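Local coordinates for protein sugar-binding transcriptional regulator, LacI family (Enterococcus faecalis, PDB 3CS3) that probably binds a sugar effector and acts as a DNA-binding transcription factor of the LacI family, likely a repressor, at residues Tyr193-Val196 and Ala197-Asn200; Arg88-His92 and Arg93-Gln97; Ser140-Glu143 and Leu144-Gly148; Ala16-Gly20 and Ser21-Glu25; Ile30-Gly33 and Leu34-Asp38. All blocks are in the same frame, centred on the assembly; numbering follows the deposited sequence. Where two conformers were deposited one is given.

Interaction 1. Residues Tyr193-Val196 and Ala197-Asn200; sequences YKYV and AETN
Thr-199 turns its OG1 into the position between its own backbone N and carbonyl carbon (chi1 66°), which brings the hydroxyl back to the carbonyl of Val-196, while the ring of Tyr-195 swings out with CG opposite the backbone N (chi1 -174°) to meet the Thr-199 methyl. Val-196 O is gripped twice: Thr-199 OG1 donates to it at 2.9 Å, and Thr-199 N donates to it at 3.1 Å. Both donors come from the same face of the carbonyl, and the backbone N stands well above its plane. The threonine is thereby held by side chain and main chain at once, and its methyl CG2 lies 3.7 Å from Tyr-195 CE1, the two side chains crossing at about a right angle. One residue earlier, Glu-198 N bonds to Tyr-195 O at 3.0 Å, and Ala-197 N donates to Tyr-193 O, four residues back, as along a helix. Glu-198 sends its carboxylate to the hydroxyl of Tyr-164, whose ring also meets that of Tyr-195 edge-to-face, so the turn is tied to helix 160-170. Lys-194 NZ forms salt bridges with Glu-160 and with Glu-216 of the second subunit. Val-196 to Thr-199 form a type I beta turn, closed by the bond from Thr-199 N to Val-196 O, which takes the chain from helix 186-196 toward strand 207-210 in the periplasmic-binding-protein-like domain.

Interaction 2. Residues Arg88-His92 and Arg93-Gln97; sequences RTTEH and RNIRQ. With SO4 (sulfate ion), chain B; SO4 (sulfate ion), chain E.
The chain doubles back through a type II beta turn from His-92 to Ile-95, so that Arg-88 to His-92 and Arg-93 to Gln-97 run in nearly opposite directions, 161° apart end to end. Gln-97 reaches across the open end of this loop with its chain extended beyond CG, and its OE1 accepts from Thr-90 N at 2.8 Å in a fairly straight bond (163°), the donor standing above the amide plane. The side-chain amide thus does the bridging between the two limbs. Beside it the methyl CG2 of Thr-90 rests 3.6 Å from Ile-95 CG2, and Ile-95 CD1 lies 3.8 Å from His-92 CB, lining the inside of the loop with carbon. Ile-95 continues this apolar patch onto Ala-77 of helix 70-78, while His-92 NE2 makes a weak hydrogen bond to Glu-78.

On the outer side, Arg-96 bends at chi2 (-63°) and spreads its guanidinium between two sulfate ions. NH1 of Arg-96 bonds to O3 of the chain B sulfate at 2.8 Å and also to Ile-95 O, an oxygen almost in the guanidinium plane, which helps fix the rotation of the group. NH2 of Arg-96 is shared between both ions, reaching O2 of the chain E sulfate at 2.9 Å. Asn-94 N, at the turn, donates to O2 of the chain B sulfate at 3.0 Å. The sulfates probably come from the crystallisation liquor; their capture by a backbone N-H and an arginine is consistent with a locally positive surface that can hold anions.

Interaction 3. Residues Ser140-Glu143 and Leu144-Gly148; sequences STRE and LTRFG
Glu-143 and Arg-146 pair one turn apart near the C-terminal end of helix 131-146, the helix of the beta-alpha-beta unit that links strands 121-125 and 151-155. From CB, which sits beside the backbone N of Leu-144, the Glu-143 chain places CG opposite its carbonyl carbon (chi1 -66°) and bends again at chi2 (-67°), curling the carboxylate along the helix toward the following turn. Its CD is 3.5 Å from Arg-146 NH1. At the tip the two oxygens part: OE2 forms a salt bridge with Arg-146 NH1 at 2.7 Å, although the hydrogen bond within it is weak and bent, and OE1 lies 3.5 Å from Phe-147 CE2. The carboxylate and guanidinium planes are turned 56° apart. Arg-142 NE makes a long salt bridge to the same OE2, completing a network in which one carboxylate oxygen is shared by two arginines, its negative charge probably balancing part of theirs.

Leu-144 packs on Val-121 and Tyr-151, and both it and Glu-143 touch Ile-110 of helix 102-115. The helix closes in a Schellman motif with Gly-148, at positive phi, as its C-prime residue. Inside the last turns, Thr-141 O takes two bonds from Thr-145: the hydroxyl OG1 reaches it at 2.7 Å and the backbone N at 3.0 Å, from opposite faces of the carbonyl plane.

Interaction 4. Residues Ala16-Gly20 and Ser21-Glu25; sequences ADYGG and SFYGE
The loop between strand 10-15 and helix 23-35 turns into the helix here, with Phe-22 at the N-cap position and Tyr-23 folded back over the loop that precedes it. Gly-19 lies against the Tyr-23 ring: its CA stands 3.8 Å from the ring centroid, 16° off the normal, a CH-pi contact over the face. The carbonyl of Gly-19 follows it, with O over the same ring, displaced toward the rim, and also over one face of Phe-22, where it lies 3.3 Å from CD1. That oxygen receives Phe-22 N at 2.8 Å in a good bond (160°) and Tyr-23 N in a weak one. Tyr-23 directs its ring across the glycine with CG opposite its own carbonyl carbon (chi1 -78°), which carries OH to the far end of the loop. There OH accepts from Ala-16 N at 3.2 Å and, weakly, from Asp-17 N.

Two waters join the loop to the first helical turn. The first bonds to Gly-20 O at 2.7 Å, to Gly-24 N, and to Glu-25 OE2 at 2.8 Å; the second spans Gly-20 O and Gly-24 N, the latter weakly. Around the contact, Phe-22 packs on Asp-213 and approaches a bound glycerol, while the ring of Tyr-18 meets Phe-158. The glycerol is probably from the crystallisation liquor but is consistent with a pocket here. One tyrosine hydroxyl and one glycine carbonyl thus satisfy backbone N-H groups at both ends of the loop, and water serves the N-H of Gly-24 in the first turn of the helix.

Interaction 5. Residues Ile30-Gly33 and Leu34-Asp38; sequences IKKG and LALFD
Leu-34, Gly-33 and Lys-32 contribute most to this contact in the C-terminal part of helix 23-35. Leu-34 lies alongside Ile-30, one turn earlier, both side chains pointing the same way: its CD1 is 3.7 Å from Ile-30 CG2. Leu-34 sets CG opposite its carbonyl carbon (chi1 -70°), which also brings CG to 3.3 Å from Ile-30 O, the same oxygen that accepts Leu-34 N at 2.9 Å. The leucine branch point therefore lies close to the oxygen its own backbone N bonds to. Ala-35 N repeats that step to Lys-31 O at 2.9 Å.

Gly-33 takes part through its carbonyl. Its O meets the edge of the Phe-37 ring, near the ring plane, with CD2 at 3.4 Å, an approach that suits the electropositive hydrogens of the rim. Lys-32 bends at chi2 and chi4 so that its NZ comes back to 3.8 Å from Leu-36 CD2, in one of its two conformers, while Lys-32 O lies against Leu-36 CG at 3.5 Å. This is a loose contact at the surface, with no polar bond between the two side chains.

Ala-35 to Asp-38 form a type I beta turn, and Asp-38, with positive phi, is the C-prime residue of a Schellman motif that ends the helix. Within the beta-alpha-beta unit, Ile-30 and Leu-34 face the sheet, touching Met-41 of strand 40-45 as well as Val-13 and Ile-11 of strand 10-15, while Leu-34 and Phe-37 also pack on helix 232-247.

Interactions 1, 3, 4 and 5 are partly buried, whereas interaction 2, a loop leading into a strand, lies at the surface and alone holds sulfate. Interactions 4 and 5 lie near the two ends of helix 23-35, their centres 19 Å apart: the first ties its N-terminal loop through a tyrosine hydroxyl, glycine and water, the second packs apolar side chains near its other end. Interactions 3 and 5 both finish in Schellman motifs and set a leucine against the strands of their units, and interaction 3 adds a salt-bridge network. Interaction 1 has a beta turn in which one carbonyl takes two bonds from a threonine. Interaction 4 is nearest the chain's centre.

Interaction 1. Residues Tyr193-Val196 and Ala197-Asn200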
# COMPACT_ATOMS: atom_id res chain seq x y z
N TYR A 193 -6.35 16.56 -5.84
CA TYR A 193 -7.62 16.10 -6.42
C TYR A 193 -8.75 16.06 -5.39
O TYR A 193 -9.86 16.52 -5.67
CB TYR A 193 -7.48 14.70 -7.02
CG TYR A 193 -7.01 14.64 -8.45
CD1 TYR A 193 -5.68 14.92 -8.78
CD2 TYR A 193 -7.88 14.27 -9.46
CE1 TYR A 193 -5.25 14.84 -10.10
CE2 TYR A 193 -7.45 14.19 -10.78
CZ TYR A 193 -6.13 14.48 -11.09
OH TYR A 193 -5.70 14.40 -12.39
N LYS A 194 -8.46 15.52 -4.21
CA LYS A 194 -9.42 15.43 -3.11
C LYS A 194 -10.05 16.77 -2.74
O LYS A 194 -11.28 16.88 -2.68
CB LYS A 194 -8.79 14.79 -1.86
CG LYS A 194 -9.26 13.38 -1.55
CD LYS A 194 -8.51 12.31 -2.34
CE LYS A 194 -9.04 10.92 -1.98
NZ LYS A 194 -8.05 9.83 -2.21
N TYR A 195 -9.21 17.78 -2.51
CA TYR A 195 -9.69 19.11 -2.13
C TYR A 195 -10.43 19.83 -3.26
O TYR A 195 -11.41 20.53 -3.01
CB TYR A 195 -8.55 19.98 -1.59
CG TYR A 195 -9.03 21.32 -1.06
CD1 TYR A 195 -8.94 22.47 -1.83
CD2 TYR A 195 -9.59 21.42 0.22
CE1 TYR A 195 -9.39 23.69 -1.35
CE2 TYR A 195 -10.04 22.64 0.70
CZ TYR A 195 -9.94 23.77 -0.09
OH TYR A 195 -10.38 24.98 0.39
N VAL A 196 -9.95 19.66 -4.49
CA VAL A 196 -10.55 20.31 -5.67
C VAL A 196 -11.95 19.73 -5.97
O VAL A 196 -12.82 20.43 -6.48
CB VAL A 196 -9.59 20.26 -6.89
CG1 VAL A 196 -10.27 20.68 -8.18
CG2 VAL A 196 -8.39 21.17 -6.64
N ALA A 197 -12.15 18.47 -5.59
CA ALA A 197 -13.46 17.82 -5.66
C ALA A 197 -14.48 18.45 -4.69
O ALA A 197 -15.69 18.33 -4.89
CB ALA A 197 -13.34 16.32 -5.39
N GLU A 198 -13.98 19.14 -3.67
CA GLU A 198 -14.83 19.87 -2.72
C GLU A 198 -14.97 21.36 -3.09
O GLU A 198 -15.47 22.16 -2.29
CB GLU A 198 -14.28 19.74 -1.30
CG GLU A 198 -14.26 18.31 -0.76
CD GLU A 198 -13.50 18.19 0.56
OE1 GLU A 198 -13.13 17.05 0.94
OE2 GLU A 198 -13.27 19.23 1.22
N THR A 199 -14.51 21.74 -4.28
CA THR A 199 -14.58 23.13 -4.74
C THR A 199 -15.21 23.25 -6.13
O THR A 199 -15.49 22.24 -6.79
CB THR A 199 -13.19 23.82 -4.79
OG1 THR A 199 -12.37 23.21 -5.79
CG2 THR A 199 -12.48 23.79 -3.43
N ASN A 200 -15.39 24.50 -6.57
CA ASN A 200 -15.92 24.81 -7.90
C ASN A 200 -14.86 24.72 -9.00
O ASN A 200 -15.17 24.88 -10.19
CB ASN A 200 -16.58 26.20 -7.90
CG ASN A 200 -15.66 27.30 -7.39
OD1 ASN A 200 -15.20 27.27 -6.25
ND2 ASN A 200 -15.40 28.29 -8.24

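Interaction 2. Residues Arg88-His92 and Arg93-Gln97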
# COMPACT_ATOMS: atom_id res chain seq x y z
N ARG A 88 19.09 8.09 -0.96
CA ARG A 88 20.19 9.01 -0.65
C ARG A 88 21.50 8.55 -1.29
O ARG A 88 21.61 7.42 -1.76
CB ARG A 88 20.38 9.14 0.86
CG ARG A 88 20.99 7.92 1.54
CD ARG A 88 20.72 7.94 3.02
NE ARG A 88 19.35 7.51 3.30
CZ ARG A 88 18.78 7.56 4.49
NH1 ARG A 88 17.54 7.12 4.64
NH2 ARG A 88 19.44 8.03 5.54
N THR A 89 22.50 9.45 -1.30
CA THR A 89 23.84 9.11 -1.79
C THR A 89 24.75 8.77 -0.62
O THR A 89 24.52 9.18 0.51
CB THR A 89 24.50 10.23 -2.61
OG1 THR A 89 24.57 11.43 -1.82
CG2 THR A 89 23.72 10.51 -3.89
N THR A 90 25.80 8.01 -0.93
CA THR A 90 26.72 7.53 0.09
C THR A 90 28.12 7.38 -0.50
O THR A 90 28.29 7.33 -1.72
CB THR A 90 26.24 6.18 0.67
OG1 THR A 90 27.06 5.81 1.78
CG2 THR A 90 26.27 5.08 -0.39
N GLU A 91 29.12 7.32 0.37
CA GLU A 91 30.50 7.10 -0.05
C GLU A 91 31.12 6.00 0.81
O GLU A 91 32.24 5.54 0.55
CB GLU A 91 31.30 8.40 0.06
CG GLU A 91 32.35 8.57 -1.03
CD GLU A 91 31.74 8.63 -2.43
OE1 GLU A 91 31.00 9.58 -2.72
OE2 GLU A 91 32.02 7.71 -3.24
N HIS A 92 30.36 5.57 1.82
CA HIS A 92 30.78 4.54 2.76
C HIS A 92 30.90 3.18 2.09
O HIS A 92 30.15 2.86 1.17
CB HIS A 92 29.77 4.47 3.91
CG HIS A 92 30.27 3.76 5.13
ND1 HIS A 92 29.92 2.46 5.43
CD2 HIS A 92 31.09 4.16 6.13
CE1 HIS A 92 30.50 2.09 6.56
NE2 HIS A 92 31.22 3.11 7.00
N ARG A 93 31.88 2.39 2.54
CA ARG A 93 32.02 1.02 2.08
C ARG A 93 30.90 0.18 2.69
O ARG A 93 30.38 0.52 3.76
CB ARG A 93 33.41 0.44 2.41
CG ARG A 93 33.78 0.44 3.88
CD ARG A 93 34.86 -0.60 4.17
NE ARG A 93 34.34 -1.97 4.04
CZ ARG A 93 35.08 -3.07 4.14
NH1 ARG A 93 34.51 -4.26 4.00
NH2 ARG A 93 36.39 -2.99 4.37
N ASN A 94 30.54 -0.90 2.00
CA ASN A 94 29.37 -1.75 2.34
C ASN A 94 28.00 -1.15 2.01
O ASN A 94 26.97 -1.77 2.29
CB ASN A 94 29.42 -2.26 3.79
CG ASN A 94 29.89 -3.68 3.90
OD1 ASN A 94 29.61 -4.52 3.02
ND2 ASN A 94 30.61 -3.99 4.97
N ILE A 95 27.98 0.04 1.42
CA ILE A 95 26.73 0.66 0.99
C ILE A 95 26.76 0.96 -0.51
O ILE A 95 27.76 1.45 -1.03
CB ILE A 95 26.36 1.92 1.82
CG1 ILE A 95 26.54 1.65 3.33
CG2 ILE A 95 24.92 2.35 1.54
CD1 ILE A 95 26.38 2.87 4.22
N ARG A 96 25.67 0.64 -1.20
CA ARG A 96 25.49 1.01 -2.61
C ARG A 96 24.19 1.76 -2.81
O ARG A 96 23.33 1.75 -1.94
CB ARG A 96 25.54 -0.22 -3.50
CG ARG A 96 26.88 -0.91 -3.51
CD ARG A 96 28.01 -0.02 -4.07
NE ARG A 96 29.21 -0.83 -4.24
CZ ARG A 96 30.16 -0.97 -3.32
NH1 ARG A 96 30.07 -0.32 -2.16
NH2 ARG A 96 31.20 -1.75 -3.55
N GLN A 97 24.04 2.41 -3.97
CA GLN A 97 22.86 3.22 -4.28
C GLN A 97 22.12 2.71 -5.49
O GLN A 97 22.74 2.43 -6.52
CB GLN A 97 23.26 4.67 -4.57
CG GLN A 97 24.17 5.33 -3.56
CD GLN A 97 24.93 6.51 -4.16
OE1 GLN A 97 25.84 7.04 -3.54
NE2 GLN A 97 24.55 6.92 -5.37
S SO4 B . 32.85 -2.18 -0.49
O1 SO4 B . 34.09 -2.17 0.29
O2 SO4 B . 31.83 -2.91 0.26
O3 SO4 B . 32.41 -0.81 -0.73
O4 SO4 B . 33.08 -2.86 -1.76
S SO4 E . 31.85 -1.99 -6.98
O1 SO4 E . 31.03 -0.79 -7.05
O2 SO4 E . 31.18 -3.00 -6.16
O3 SO4 E . 32.07 -2.52 -8.32
O4 SO4 E . 33.14 -1.65 -6.37

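Interaction 3. Residues Ser140-Glu143 and Leu144-Gly148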
# COMPACT_ATOMS: atom_id res chain seq x y z
N SER A 140 14.25 21.80 -10.83
CA SER A 140 13.02 22.53 -11.12
C SER A 140 13.24 24.04 -11.06
O SER A 140 12.91 24.74 -12.01
CB SER A 140 11.91 22.15 -10.14
OG SER A 140 11.60 20.78 -10.23
N THR A 141 13.82 24.51 -9.95
CA THR A 141 14.10 25.93 -9.73
C THR A 141 15.10 26.49 -10.74
O THR A 141 14.91 27.60 -11.24
CB THR A 141 14.60 26.21 -8.30
OG1 THR A 141 15.78 25.44 -8.05
CG2 THR A 141 13.54 25.84 -7.27
N ARG A 142 16.15 25.72 -11.06
CA ARG A 142 17.14 26.09 -12.08
C ARG A 142 16.52 26.32 -13.46
O ARG A 142 16.80 27.33 -14.11
CB ARG A 142 18.25 25.04 -12.17
CG ARG A 142 19.24 25.23 -13.31
CD ARG A 142 20.22 24.06 -13.43
NE ARG A 142 19.63 22.88 -14.07
CZ ARG A 142 20.24 21.70 -14.19
NH1 ARG A 142 19.61 20.69 -14.78
NH2 ARG A 142 21.46 21.51 -13.71
N GLU A 143 15.66 25.40 -13.89
CA GLU A 143 15.02 25.52 -15.21
C GLU A 143 13.94 26.60 -15.26
O GLU A 143 13.76 27.22 -16.30
CB GLU A 143 14.45 24.18 -15.66
CG GLU A 143 15.49 23.09 -15.94
CD GLU A 143 16.37 23.39 -17.15
OE1 GLU A 143 15.85 23.88 -18.17
OE2 GLU A 143 17.58 23.11 -17.07
N LEU A 144 13.24 26.81 -14.15
CA LEU A 144 12.22 27.86 -14.09
C LEU A 144 12.86 29.25 -14.13
O LEU A 144 12.35 30.14 -14.81
CB LEU A 144 11.32 27.69 -12.86
CG LEU A 144 10.33 26.51 -12.91
CD1 LEU A 144 9.62 26.35 -11.59
CD2 LEU A 144 9.32 26.61 -14.06
N THR A 145 13.97 29.40 -13.41
CA THR A 145 14.80 30.60 -13.45
C THR A 145 15.31 30.86 -14.88
O THR A 145 15.15 31.96 -15.41
CB THR A 145 15.98 30.48 -12.46
OG1 THR A 145 15.47 30.24 -11.15
CG2 THR A 145 16.85 31.74 -12.45
N ARG A 146 15.89 29.82 -15.48
CA ARG A 146 16.42 29.85 -16.85
C ARG A 146 15.41 30.39 -17.86
O ARG A 146 15.78 31.16 -18.76
CB ARG A 146 16.89 28.45 -17.26
CG ARG A 146 17.51 28.34 -18.66
CD ARG A 146 18.25 27.02 -18.82
NE ARG A 146 19.59 27.07 -18.23
CZ ARG A 146 20.16 26.08 -17.55
NH1 ARG A 146 19.51 24.94 -17.35
NH2 ARG A 146 21.38 26.23 -17.06
N PHE A 147 14.15 30.01 -17.71
CA PHE A 147 13.11 30.42 -18.65
C PHE A 147 12.23 31.58 -18.14
O PHE A 147 11.24 31.93 -18.77
CB PHE A 147 12.27 29.21 -19.10
CG PHE A 147 13.03 28.27 -19.99
CD1 PHE A 147 13.11 28.51 -21.35
CD2 PHE A 147 13.68 27.16 -19.46
CE1 PHE A 147 13.83 27.65 -22.19
CE2 PHE A 147 14.40 26.30 -20.27
CZ PHE A 147 14.47 26.54 -21.64
N GLY A 148 12.63 32.17 -17.02
CA GLY A 148 11.99 33.38 -16.51
C GLY A 148 10.62 33.16 -15.89
O GLY A 148 9.81 34.08 -15.84

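Interaction 4. Residues Ala16-Gly20 and Ser21-Glu25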
# COMPACT_ATOMS: atom_id res chain seq x y z
N ALA A 16 9.10 3.87 4.36
CA ALA A 16 8.62 5.03 5.10
C ALA A 16 7.10 5.06 5.27
O ALA A 16 6.58 5.76 6.14
CB ALA A 16 9.09 6.30 4.43
N ASP A 17 6.41 4.27 4.45
CA ASP A 17 4.94 4.26 4.35
C ASP A 17 4.25 5.59 4.01
O ASP A 17 3.23 5.97 4.59
CB ASP A 17 4.25 3.55 5.53
CG ASP A 17 3.83 2.12 5.18
OD1 ASP A 17 2.66 1.77 5.45
OD2 ASP A 17 4.66 1.36 4.64
N TYR A 18 4.86 6.32 3.06
CA TYR A 18 4.08 7.16 2.17
C TYR A 18 3.85 6.36 0.89
O TYR A 18 2.70 6.05 0.56
CB TYR A 18 4.73 8.54 1.88
CG TYR A 18 6.24 8.62 1.82
CD1 TYR A 18 6.96 9.18 2.88
CD2 TYR A 18 6.96 8.20 0.69
CE1 TYR A 18 8.35 9.28 2.82
CE2 TYR A 18 8.35 8.29 0.64
CZ TYR A 18 9.04 8.83 1.71
OH TYR A 18 10.41 8.92 1.66
N GLY A 19 4.94 5.96 0.25
CA GLY A 19 4.95 5.48 -1.13
C GLY A 19 4.24 4.19 -1.51
O GLY A 19 4.67 3.50 -2.42
N GLY A 20 3.12 3.90 -0.83
CA GLY A 20 2.30 2.72 -1.10
C GLY A 20 1.68 2.71 -2.49
O GLY A 20 1.08 1.72 -2.91
N SER A 21 1.84 3.83 -3.19
CA SER A 21 1.42 3.96 -4.57
C SER A 21 2.45 3.30 -5.52
O SER A 21 2.14 3.03 -6.68
CB SER A 21 1.21 5.43 -4.92
OG SER A 21 2.33 5.99 -5.60
N PHE A 22 3.66 3.06 -5.01
CA PHE A 22 4.67 2.33 -5.78
C PHE A 22 5.28 1.13 -5.04
O PHE A 22 5.99 0.33 -5.66
CB PHE A 22 5.75 3.26 -6.37
CG PHE A 22 6.64 3.90 -5.34
CD1 PHE A 22 6.32 5.14 -4.80
CD2 PHE A 22 7.83 3.29 -4.94
CE1 PHE A 22 7.15 5.75 -3.86
CE2 PHE A 22 8.66 3.89 -4.00
CZ PHE A 22 8.32 5.12 -3.46
N TYR A 23 4.99 1.01 -3.73
CA TYR A 23 5.61 -0.01 -2.88
C TYR A 23 5.32 -1.43 -3.32
O TYR A 23 6.23 -2.25 -3.36
CB TYR A 23 5.22 0.14 -1.40
CG TYR A 23 5.95 1.23 -0.65
CD1 TYR A 23 7.17 1.73 -1.12
CD2 TYR A 23 5.43 1.75 0.53
CE1 TYR A 23 7.84 2.73 -0.43
CE2 TYR A 23 6.10 2.75 1.22
CZ TYR A 23 7.30 3.23 0.74
OH TYR A 23 7.97 4.23 1.43
N GLY A 24 4.06 -1.70 -3.65
CA GLY A 24 3.63 -3.04 -4.04
C GLY A 24 4.44 -3.63 -5.18
O GLY A 24 4.85 -4.79 -5.11
N GLU A 25 4.70 -2.83 -6.20
CA GLU A 25 5.43 -3.29 -7.37
C GLU A 25 6.95 -3.22 -7.17
O GLU A 25 7.71 -3.95 -7.81
CB GLU A 25 4.96 -2.56 -8.65
CG GLU A 25 4.54 -1.10 -8.45
CD GLU A 25 3.06 -0.92 -8.08
OE1 GLU A 25 2.19 -1.39 -8.84
OE2 GLU A 25 2.78 -0.28 -7.04
O HOH W 1 1.36 -0.34 -4.62
O HOH W 2 1.90 -0.66 -1.72

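Interaction 5. Residues Ile30-Gly33 and Leu34-Asp38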
# COMPACT_ATOMS: atom_id res chain seq x y z
N ILE A 30 11.74 -6.68 -5.63
CA ILE A 30 12.70 -7.10 -4.60
C ILE A 30 12.56 -8.61 -4.34
O ILE A 30 13.54 -9.35 -4.44
CB ILE A 30 12.56 -6.28 -3.28
CG1 ILE A 30 12.91 -4.80 -3.51
CG2 ILE A 30 13.49 -6.82 -2.21
CD1 ILE A 30 12.74 -3.90 -2.28
N LYS A 31 11.32 -9.04 -4.05
CA LYS A 31 10.99 -10.46 -3.83
C LYS A 31 11.49 -11.40 -4.93
O LYS A 31 12.12 -12.41 -4.62
CB LYS A 31 9.48 -10.64 -3.70
CG LYS A 31 8.99 -10.86 -2.28
CD LYS A 31 7.46 -10.93 -2.22
CE LYS A 31 6.86 -12.01 -3.14
NZ LYS A 31 7.06 -13.40 -2.64
N LYS A 32 11.21 -11.05 -6.18
CA LYS A 32 11.58 -11.87 -7.33
C LYS A 32 13.09 -11.94 -7.51
O LYS A 32 13.64 -13.00 -7.85
CB LYS A 32 10.91 -11.36 -8.61
CG LYS A 32 10.70 -12.42 -9.70
CD LYS A 32 11.84 -12.45 -10.73
CE LYS A 32 11.65 -13.55 -11.77
NZ LYS A 32 11.94 -14.92 -11.23
N GLY A 33 13.77 -10.82 -7.27
CA GLY A 33 15.22 -10.76 -7.39
C GLY A 33 15.93 -11.54 -6.30
O GLY A 33 16.96 -12.17 -6.54
N LEU A 34 15.36 -11.50 -5.10
CA LEU A 34 15.92 -12.20 -3.95
C LEU A 34 15.68 -13.71 -3.99
O LEU A 34 16.54 -14.48 -3.57
CB LEU A 34 15.39 -11.61 -2.64
CG LEU A 34 15.85 -10.21 -2.23
CD1 LEU A 34 15.22 -9.82 -0.91
CD2 LEU A 34 17.37 -10.14 -2.14
N ALA A 35 14.51 -14.12 -4.51
CA ALA A 35 14.14 -15.54 -4.59
C ALA A 35 15.08 -16.36 -5.47
O ALA A 35 15.32 -17.53 -5.19
CB ALA A 35 12.70 -15.70 -5.06
N LEU A 36 15.62 -15.72 -6.51
CA LEU A 36 16.60 -16.35 -7.41
C LEU A 36 17.88 -16.78 -6.69
O LEU A 36 18.54 -17.73 -7.10
CB LEU A 36 16.96 -15.41 -8.57
CG LEU A 36 15.86 -15.04 -9.57
CD1 LEU A 36 16.32 -13.89 -10.45
CD2 LEU A 36 15.45 -16.24 -10.41
N PHE A 37 18.20 -16.07 -5.61
CA PHE A 37 19.35 -16.37 -4.78
C PHE A 37 18.95 -17.01 -3.45
O PHE A 37 19.75 -17.02 -2.50
CB PHE A 37 20.17 -15.10 -4.53
CG PHE A 37 20.74 -14.50 -5.79
CD1 PHE A 37 21.86 -15.06 -6.39
CD2 PHE A 37 20.16 -13.38 -6.37
CE1 PHE A 37 22.40 -14.51 -7.55
CE2 PHE A 37 20.68 -12.82 -7.53
CZ PHE A 37 21.80 -13.39 -8.12
N ASP A 38 17.73 -17.54 -3.39
CA ASP A 38 17.14 -18.16 -2.19
C ASP A 38 17.11 -17.25 -0.96
O ASP A 38 17.27 -17.71 0.18
CB ASP A 38 17.81 -19.51 -1.85
CG ASP A 38 17.81 -20.48 -3.01
OD1 ASP A 38 18.92 -20.87 -3.45
OD2 ASP A 38 16.72 -20.84 -3.49